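PDB 2B33: protein synthesis inhibitor, putative, which is of unconfirmed activity, a putative endoribonuclease of the RutC (YjgF-like) family, whose members are generally assigned a deaminase activity. Local coordinates for residues N37-S42 with A72-G77; R65-L70 with I129-I134; T88-S93 with V118-L123. All blocks are in the same frame, centred on the assembly; numbering follows the deposited sequence.

Interaction 1: residues N37-S42 with A72-G77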
loop_
_atom_site.group_PDB
_atom_site.type_symbol
_atom_site.label_atom_id
_atom_site.label_comp_id
_atom_site.label_asym_id
_atom_site.label_seq_id
_atom_site.Cartn_x
_atom_site.Cartn_y
_atom_site.Cartn_z
ATOM N N ASN A 37 13.165 -7.052 12.463
ATOM C CA ASN A 37 14.027 -7.017 11.280
ATOM C C ASN A 37 13.383 -6.307 10.079
ATOM O O ASN A 37 13.943 -6.353 8.990
ATOM C CB ASN A 37 14.500 -8.441 10.893
ATOM C CG ASN A 37 13.382 -9.340 10.321
ATOM O OD1 ASN A 37 12.210 -8.964 10.251
ATOM N ND2 ASN A 37 13.766 -10.550 9.919
ATOM N N MET A 38 12.229 -5.659 10.290
ATOM C CA MET A 38 11.478 -4.968 9.233
ATOM C C MET A 38 11.491 -3.447 9.335
ATOM O O MET A 38 11.393 -2.913 10.429
ATOM C CB MET A 38 10.006 -5.360 9.307
ATOM C CG MET A 38 9.705 -6.828 9.112
ATOM S SD MET A 38 7.935 -7.131 9.052
ATOM C CE MET A 38 7.415 -6.289 7.542
ATOM N N MET A 39 11.550 -2.767 8.187
ATOM C CA MET A 39 11.467 -1.300 8.123
ATOM C C MET A 39 10.332 -0.882 7.191
ATOM O O MET A 39 10.217 -1.411 6.094
ATOM C CB MET A 39 12.769 -0.663 7.630
ATOM C CG MET A 39 12.642 0.861 7.413
ATOM S SD MET A 39 14.116 1.729 6.893
ATOM C CE MET A 39 15.127 1.651 8.344
ATOM N N PHE A 40 9.528 0.088 7.622
ATOM C CA PHE A 40 8.434 0.629 6.828
ATOM C C PHE A 40 8.792 2.083 6.525
ATOM O O PHE A 40 8.743 2.914 7.416
ATOM C CB PHE A 40 7.126 0.555 7.611
ATOM C CG PHE A 40 6.666 -0.851 7.915
ATOM C CD1 PHE A 40 7.141 -1.527 9.036
ATOM C CD2 PHE A 40 5.736 -1.484 7.097
ATOM C CE1 PHE A 40 6.710 -2.818 9.323
ATOM C CE2 PHE A 40 5.299 -2.775 7.380
ATOM C CZ PHE A 40 5.784 -3.437 8.497
ATOM N N VAL A 41 9.163 2.380 5.281
ATOM C CA VAL A 41 9.567 3.732 4.885
ATOM C C VAL A 41 8.385 4.554 4.350
ATOM O O VAL A 41 7.556 4.052 3.584
ATOM C CB VAL A 41 10.681 3.704 3.806
ATOM C CG1 VAL A 41 11.145 5.122 3.470
ATOM C CG2 VAL A 41 11.876 2.867 4.275
ATOM N N SER A 42 8.338 5.823 4.757
ATOM C CA SER A 42 7.310 6.767 4.332
ATOM C C SER A 42 7.523 7.162 2.871
ATOM O O SER A 42 8.646 7.161 2.386
ATOM C CB SER A 42 7.361 8.028 5.197
ATOM O OG SER A 42 6.868 7.783 6.495
ATOM N N ALA A 72 18.826 7.017 1.822
ATOM C CA ALA A 72 19.334 7.642 3.036
ATOM C C ALA A 72 18.588 7.145 4.272
ATOM O O ALA A 72 19.205 6.903 5.300
ATOM C CB ALA A 72 19.210 9.141 2.934
ATOM N N ILE A 73 17.268 6.985 4.162
ATOM C CA ILE A 73 16.430 6.512 5.276
ATOM C C ILE A 73 16.753 5.059 5.613
ATOM O O ILE A 73 16.919 4.718 6.781
ATOM C CB ILE A 73 14.922 6.691 4.972
ATOM C CG1 ILE A 73 14.593 8.181 4.887
ATOM C CG2 ILE A 73 14.052 6.065 6.075
ATOM C CD1 ILE A 73 13.289 8.509 4.204
ATOM N N LEU A 74 16.823 4.212 4.590
ATOM C CA LEU A 74 17.208 2.813 4.775
ATOM C C LEU A 74 18.535 2.741 5.514
ATOM O O LEU A 74 18.623 2.112 6.566
ATOM C CB LEU A 74 17.335 2.102 3.425
ATOM C CG LEU A 74 16.025 1.851 2.668
ATOM C CD1 LEU A 74 16.265 1.666 1.181
ATOM C CD2 LEU A 74 15.273 0.653 3.251
ATOM N N GLU A 75 19.545 3.419 4.973
ATOM C CA GLU A 75 20.901 3.422 5.551
ATOM C C GLU A 75 21.028 4.048 6.948
ATOM O O GLU A 75 21.926 3.682 7.698
ATOM C CB GLU A 75 21.892 4.061 4.569
ATOM C CG GLU A 75 22.100 3.217 3.306
ATOM C CD GLU A 75 23.004 3.869 2.269
ATOM O OE1 GLU A 75 23.285 5.084 2.362
ATOM O OE2 GLU A 75 23.422 3.156 1.334
ATOM N N ALA A 76 20.139 4.981 7.286
ATOM C CA ALA A 76 20.130 5.606 8.611
ATOM C C ALA A 76 19.642 4.639 9.701
ATOM O O ALA A 76 19.995 4.802 10.867
ATOM C CB ALA A 76 19.264 6.842 8.594
ATOM N N GLY A 77 18.819 3.659 9.319
ATOM C CA GLY A 77 18.302 2.644 10.242
ATOM C C GLY A 77 19.026 1.302 10.198
ATOM O O GLY A 77 18.586 0.342 10.832
#
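Met39 reaches from strand 38-42 to the C-terminal turn of helix 72-76 and does most of the touching. Its CG stands anti to the backbone N (chi1 174°) and the next bond is extended too, which carries the sulfur out to the helix. There SD lies 3.9 Å from Leu74 CA and 4.0 Å from Leu74 CD2. A bend at the last torsion (chi3 -70°) turns the methyl along the helix end, where CE rests 3.8 Å from Gly77 CA. Gly77, the first residue to leave helical geometry, has no side chain, and the methyl packs against its CA. The unbranched, flexible methionine chain suits this bend.

Val41, two residues on and on the same side of the strand, is shorter and spreads its two methyls over two partners. CG1 meets Ile73 CG2 at 4.0 Å, with Ile73 CD1 nearly as near, while CG2 lies 4.2 Å from Leu74 CD2, the two side chains crossing at about a right angle. No hydrogen bond spans the contact; it is held by apolar packing, with the Met39 methyl also lying near the Ile73 carbonyl.

Strand 38-42 and helix 72-76 run roughly antiparallel (148°), part of the helix-on-sheet layer of the YjgF-like fold, in which helix 59-76 covers strand 38-44. Strands 32-35 and 129-136 flank that strand, Ala32 and Val34 packing on Met39, and Val17 of strand 15-17 touches Met39 and Ile73.

Interaction 2: residues R65-L70 with I129-I134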
loop_
_atom_site.group_PDB
_atom_site.type_symbol
_atom_site.label_atom_id
_atom_site.label_comp_id
_atom_site.label_asym_id
_atom_site.label_seq_id
_atom_site.Cartn_x
_atom_site.Cartn_y
_atom_site.Cartn_z
ATOM N N ARG A 65 16.151 12.033 -6.785
ATOM C CA ARG A 65 15.995 12.652 -5.467
ATOM C C ARG A 65 15.145 11.775 -4.550
ATOM O O ARG A 65 15.524 11.528 -3.408
ATOM C CB ARG A 65 15.356 14.038 -5.626
ATOM C CG ARG A 65 15.277 14.901 -4.378
ATOM C CD ARG A 65 16.657 15.280 -3.839
ATOM N NE ARG A 65 17.235 14.269 -2.952
ATOM C CZ ARG A 65 18.474 14.291 -2.455
ATOM N NH1 ARG A 65 19.327 15.262 -2.766
ATOM N NH2 ARG A 65 18.876 13.315 -1.643
ATOM N N VAL A 66 14.011 11.301 -5.063
ATOM C CA VAL A 66 13.126 10.392 -4.317
ATOM C C VAL A 66 13.875 9.127 -3.858
ATOM O O VAL A 66 13.781 8.733 -2.694
ATOM C CB VAL A 66 11.893 9.955 -5.157
ATOM C CG1 VAL A 66 11.118 8.850 -4.460
ATOM C CG2 VAL A 66 10.957 11.128 -5.421
ATOM N N LEU A 67 14.598 8.496 -4.778
ATOM C CA LEU A 67 15.357 7.284 -4.467
ATOM C C LEU A 67 16.556 7.557 -3.569
ATOM O O LEU A 67 16.946 6.684 -2.794
ATOM C CB LEU A 67 15.775 6.559 -5.749
ATOM C CG LEU A 67 14.606 5.991 -6.570
ATOM C CD1 LEU A 67 15.070 5.560 -7.937
ATOM C CD2 LEU A 67 13.925 4.834 -5.857
ATOM N N GLU A 68 17.150 8.747 -3.681
ATOM C CA GLU A 68 18.233 9.148 -2.776
ATOM C C GLU A 68 17.702 9.355 -1.360
ATOM O O GLU A 68 18.367 8.995 -0.388
ATOM C CB GLU A 68 18.966 10.408 -3.262
ATOM C CG GLU A 68 20.019 10.151 -4.343
ATOM C CD GLU A 68 21.199 9.273 -3.867
ATOM O OE1 GLU A 68 21.662 9.426 -2.712
ATOM O OE2 GLU A 68 21.675 8.435 -4.660
ATOM N N ASN A 69 16.510 9.936 -1.251
ATOM C CA ASN A 69 15.859 10.110 0.042
ATOM C C ASN A 69 15.534 8.750 0.660
ATOM O O ASN A 69 15.803 8.526 1.843
ATOM C CB ASN A 69 14.584 10.956 -0.096
ATOM C CG ASN A 69 14.869 12.408 -0.449
ATOM O OD1 ASN A 69 15.984 12.887 -0.284
ATOM N ND2 ASN A 69 13.844 13.123 -0.908
ATOM N N LEU A 70 14.962 7.854 -0.148
ATOM C CA LEU A 70 14.650 6.482 0.285
ATOM C C LEU A 70 15.898 5.749 0.773
ATOM O O LEU A 70 15.878 5.117 1.830
ATOM C CB LEU A 70 14.011 5.682 -0.864
ATOM C CG LEU A 70 13.749 4.179 -0.639
ATOM C CD1 LEU A 70 12.839 3.946 0.558
ATOM C CD2 LEU A 70 13.151 3.527 -1.883
ATOM N N ILE A 129 5.999 12.456 -8.554
ATOM C CA ILE A 129 6.549 11.146 -8.224
ATOM C C ILE A 129 6.663 11.026 -6.696
ATOM O O ILE A 129 7.053 11.981 -6.015
ATOM C CB ILE A 129 7.916 10.910 -8.982
ATOM C CG1 ILE A 129 8.528 9.539 -8.699
ATOM C CG2 ILE A 129 8.935 11.988 -8.661
ATOM C CD1 ILE A 129 7.777 8.377 -9.308
ATOM N N GLU A 130 6.259 9.868 -6.175
ATOM C CA GLU A 130 6.368 9.560 -4.757
ATOM C C GLU A 130 6.552 8.058 -4.650
ATOM O O GLU A 130 5.826 7.305 -5.303
ATOM C CB GLU A 130 5.139 10.020 -3.960
ATOM C CG GLU A 130 5.225 9.697 -2.458
ATOM C CD GLU A 130 4.075 10.242 -1.636
ATOM O OE1 GLU A 130 3.285 11.048 -2.147
ATOM O OE2 GLU A 130 3.960 9.865 -0.455
ATOM N N ILE A 131 7.526 7.637 -3.837
ATOM C CA ILE A 131 7.852 6.221 -3.665
ATOM C C ILE A 131 8.005 5.848 -2.184
ATOM O O ILE A 131 8.774 6.474 -1.451
ATOM C CB ILE A 131 9.154 5.836 -4.425
ATOM C CG1 ILE A 131 9.051 6.238 -5.906
ATOM C CG2 ILE A 131 9.434 4.326 -4.272
ATOM C CD1 ILE A 131 10.309 6.035 -6.738
ATOM N N GLU A 132 7.260 4.826 -1.769
ATOM C CA GLU A 132 7.321 4.273 -0.422
ATOM C C GLU A 132 7.863 2.868 -0.578
ATOM O O GLU A 132 7.926 2.349 -1.692
ATOM C CB GLU A 132 5.943 4.224 0.245
ATOM C CG GLU A 132 4.937 3.292 -0.425
ATOM C CD GLU A 132 3.614 3.194 0.302
ATOM O OE1 GLU A 132 3.365 3.954 1.260
ATOM O OE2 GLU A 132 2.814 2.328 -0.096
ATOM N N ALA A 133 8.242 2.247 0.534
ATOM C CA ALA A 133 8.779 0.899 0.493
ATOM C C ALA A 133 8.740 0.190 1.845
ATOM O O ALA A 133 8.628 0.822 2.893
ATOM C CB ALA A 133 10.221 0.933 -0.016
ATOM N N ILE A 134 8.806 -1.136 1.785
ATOM C CA ILE A 134 8.922 -1.988 2.969
ATOM C C ILE A 134 10.210 -2.749 2.723
ATOM O O ILE A 134 10.471 -3.158 1.591
ATOM C CB ILE A 134 7.738 -2.977 3.161
ATOM C CG1 ILE A 134 6.438 -2.200 3.410
ATOM C CG2 ILE A 134 8.014 -3.912 4.363
ATOM C CD1 ILE A 134 5.159 -3.029 3.386
#
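Val66, Leu67 and Leu70 of helix 65-70 pack on Ile129, Ile131 and Ala133, alternate residues that line one face of strand 129-134. The apolar contacts carry the whole interface. Val66 fits closest: CG1, anti to the backbone N (chi1 171°), presses on the branch point of Ile131, 3.6 Å from its CB, while CG2 meets Ile129 CG2 at 3.9 Å. Isoleucines, beta-branched and at home in a strand, offer Val66 a broad apolar surface. The delta methyl of Ile131 goes on to Leu67 CD2, 3.9 Å away. One turn beyond Val66, the longer Leu70 sends CD1 to within 4.0 Å of Ala133 CB, a small residue matching a long one. An alanine in place of Val66 would probably open a gap over Ile131 and leave the CG2 methyl of Ile129 without its helix partner.

Polar bonds stay within the helix or turn away from it. Arg65 NE and NH2 make weak bonds to Asn69 OD1, at 3.3 and 3.2 Å, and Asn69 ND2 donates to Ile47 O. On the other face of the strand Glu132 forms a salt bridge with Lys86 of the second subunit.

Helix 65-70 and strand 129-134 run nearly parallel, 24° apart, at the centre of the chain, where helix 59-76 covers strand 129-136. Strands 38-44 and 84-91 flank that strand, and Phe108 of helix 97-108 packs beside Leu67 and Leu70.

Interaction 3: residues T88-S93 with V118-L123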
loop_
_atom_site.group_PDB
_atom_site.type_symbol
_atom_site.label_atom_id
_atom_site.label_comp_id
_atom_site.label_asym_id
_atom_site.label_seq_id
_atom_site.Cartn_x
_atom_site.Cartn_y
_atom_site.Cartn_z
ATOM N N THR A 88 6.221 0.789 -3.797
ATOM C CA THR A 88 5.008 1.285 -4.441
ATOM C C THR A 88 5.343 2.665 -4.989
ATOM O O THR A 88 5.709 3.556 -4.230
ATOM C CB THR A 88 3.787 1.344 -3.492
ATOM O OG1 THR A 88 3.471 0.031 -3.021
ATOM C CG2 THR A 88 2.556 1.875 -4.217
ATOM N N VAL A 89 5.239 2.817 -6.308
ATOM C CA VAL A 89 5.503 4.077 -6.983
ATOM C C VAL A 89 4.157 4.729 -7.280
ATOM O O VAL A 89 3.269 4.092 -7.863
ATOM C CB VAL A 89 6.231 3.884 -8.339
ATOM C CG1 VAL A 89 6.461 5.227 -9.040
ATOM C CG2 VAL A 89 7.560 3.169 -8.158
ATOM N N PHE A 90 4.016 5.993 -6.876
ATOM C CA PHE A 90 2.839 6.793 -7.179
ATOM C C PHE A 90 3.333 7.865 -8.119
ATOM O O PHE A 90 4.432 8.380 -7.912
ATOM C CB PHE A 90 2.279 7.473 -5.937
ATOM C CG PHE A 90 1.878 6.526 -4.846
ATOM C CD1 PHE A 90 0.655 5.858 -4.905
ATOM C CD2 PHE A 90 2.708 6.323 -3.743
ATOM C CE1 PHE A 90 0.270 4.982 -3.890
ATOM C CE2 PHE A 90 2.334 5.454 -2.722
ATOM C CZ PHE A 90 1.110 4.782 -2.794
ATOM N N THR A 91 2.536 8.186 -9.144
ATOM C CA THR A 91 2.842 9.261 -10.099
ATOM C C THR A 91 1.560 9.991 -10.470
ATOM O O THR A 91 0.481 9.600 -10.054
ATOM C CB THR A 91 3.520 8.749 -11.417
ATOM O OG1 THR A 91 2.694 7.768 -12.059
ATOM C CG2 THR A 91 4.859 8.143 -11.125
ATOM N N THR A 92 1.689 11.083 -11.207
ATOM C CA THR A 92 0.522 11.809 -11.720
ATOM C C THR A 92 0.235 11.417 -13.171
ATOM O O THR A 92 -0.813 11.769 -13.704
ATOM C CB THR A 92 0.687 13.333 -11.598
ATOM O OG1 THR A 92 1.972 13.718 -12.102
ATOM C CG2 THR A 92 0.558 13.750 -10.142
ATOM N N SER A 93 1.153 10.672 -13.791
ATOM C CA SER A 93 1.007 10.251 -15.175
ATOM C C SER A 93 1.833 9.018 -15.496
ATOM O O SER A 93 2.998 8.942 -15.121
ATOM C CB SER A 93 1.474 11.364 -16.104
ATOM O OG SER A 93 1.437 10.938 -17.456
ATOM N N VAL A 118 1.423 2.940 -9.914
ATOM C CA VAL A 118 0.083 3.486 -10.195
ATOM C C VAL A 118 0.133 5.001 -10.343
ATOM O O VAL A 118 1.013 5.656 -9.782
ATOM C CB VAL A 118 -0.956 3.099 -9.101
ATOM C CG1 VAL A 118 -1.108 1.603 -9.040
ATOM C CG2 VAL A 118 -0.581 3.652 -7.717
ATOM N N ALA A 119 -0.816 5.546 -11.101
ATOM C CA ALA A 119 -0.905 6.990 -11.328
ATOM C C ALA A 119 -2.141 7.529 -10.618
ATOM O O ALA A 119 -3.269 7.189 -10.986
ATOM C CB ALA A 119 -0.955 7.321 -12.806
ATOM N N VAL A 120 -1.910 8.355 -9.597
ATOM C CA VAL A 120 -2.981 8.962 -8.800
ATOM C C VAL A 120 -3.326 10.351 -9.355
ATOM O O VAL A 120 -2.713 10.818 -10.316
ATOM C CB VAL A 120 -2.635 9.017 -7.280
ATOM C CG1 VAL A 120 -2.332 7.625 -6.758
ATOM C CG2 VAL A 120 -1.479 9.987 -6.971
ATOM N N ALA A 121 -4.316 10.999 -8.746
ATOM C CA ALA A 121 -4.777 12.320 -9.175
ATOM C C ALA A 121 -3.871 13.470 -8.743
ATOM O O ALA A 121 -3.677 14.410 -9.506
ATOM C CB ALA A 121 -6.183 12.567 -8.658
ATOM N N GLN A 122 -3.318 13.392 -7.531
ATOM C CA GLN A 122 -2.506 14.473 -6.971
ATOM C C GLN A 122 -1.635 13.954 -5.829
ATOM O O GLN A 122 -2.039 13.041 -5.101
ATOM C CB GLN A 122 -3.460 15.575 -6.489
ATOM C CG GLN A 122 -2.857 16.793 -5.828
ATOM C CD GLN A 122 -3.923 17.852 -5.526
ATOM O OE1 GLN A 122 -5.089 17.532 -5.256
ATOM N NE2 GLN A 122 -3.521 19.119 -5.568
ATOM N N LEU A 123 -0.439 14.534 -5.693
ATOM C CA LEU A 123 0.530 14.158 -4.664
ATOM C C LEU A 123 0.865 15.366 -3.774
ATOM O O LEU A 123 0.511 16.497 -4.119
ATOM C CB LEU A 123 1.797 13.593 -5.336
ATOM C CG LEU A 123 1.694 12.220 -6.025
ATOM C CD1 LEU A 123 2.915 11.928 -6.884
ATOM C CD2 LEU A 123 1.489 11.090 -5.009
HETATM O O HOH W 1 -2.999 12.782 -12.272
#
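Val89 starts the pairing with its carbonyl: Val118 N donates to Val89 O at 3.0 Å in a nearly straight bond (173°). Phe90 faces the same side of the sheet as Val118, and the two side chains run side by side. With CG anti to the carbonyl carbon (chi1 -59°), the ring leans to the side of strand 114-119, and its CD1 comes 3.8 Å from Val118 CG2 and 3.9 Å from Val120 CG1, both approaching obliquely. One ring face is covered toward its rim by Thr88 CG2, and the CB touches Leu123 CD2. A large flat residue can thus serve several small branched partners at once.

Thr91 grips both ways along the neighbouring backbone. Its N donates to Val118 O, in the carbonyl plane, and its O accepts Val120 N at 2.7 Å, a short bond, bent (138°) compared with that from Val118 N to Val89 O. On the face opposite Phe90, OG1 lies 3.8 Å from Ala119 CB and makes a weak hydrogen bond to Ser93 O; the small alanine suits this close pairing. Past the strand, a water lies 2.8 Å from both Thr92 O and Val120 O and can bridge them, though other acceptors compete for its protons. Ser93 turns its hydroxyl to Asp95 N, leading away toward helix 97-108.

Val120 and Leu123 also border other subunits, Val120 meeting its counterpart in the third. Parallel strands 84-91 and 114-119, joined through helix 97-108, make a beta-alpha-beta crossover, here at the trimer interface of a YjgF-like fold.

Overall arrangement
Interactions 1 and 2 use the same helix, 59-76, against neighbouring strands of one sheet, and they touch where Val41 N meets the carbonyl of Ala133 and Val41 CG1 packs on Leu70 CD1. Both are buried and apolar, with no hydrogen bond between helix and sheet; interaction 2 sits at the centre of the chain, interaction 1 toward the helix's C-terminal end. Interaction 3 differs in kind: backbone hydrogen bonds join strand to strand, and it extends to a partly exposed loop, on the opposite side of the chain's centre from interaction 1. All three border the second subunit. Strand 129-136 connects interaction 3 with interaction 2, through backbone bonding of Glu130 to Phe90.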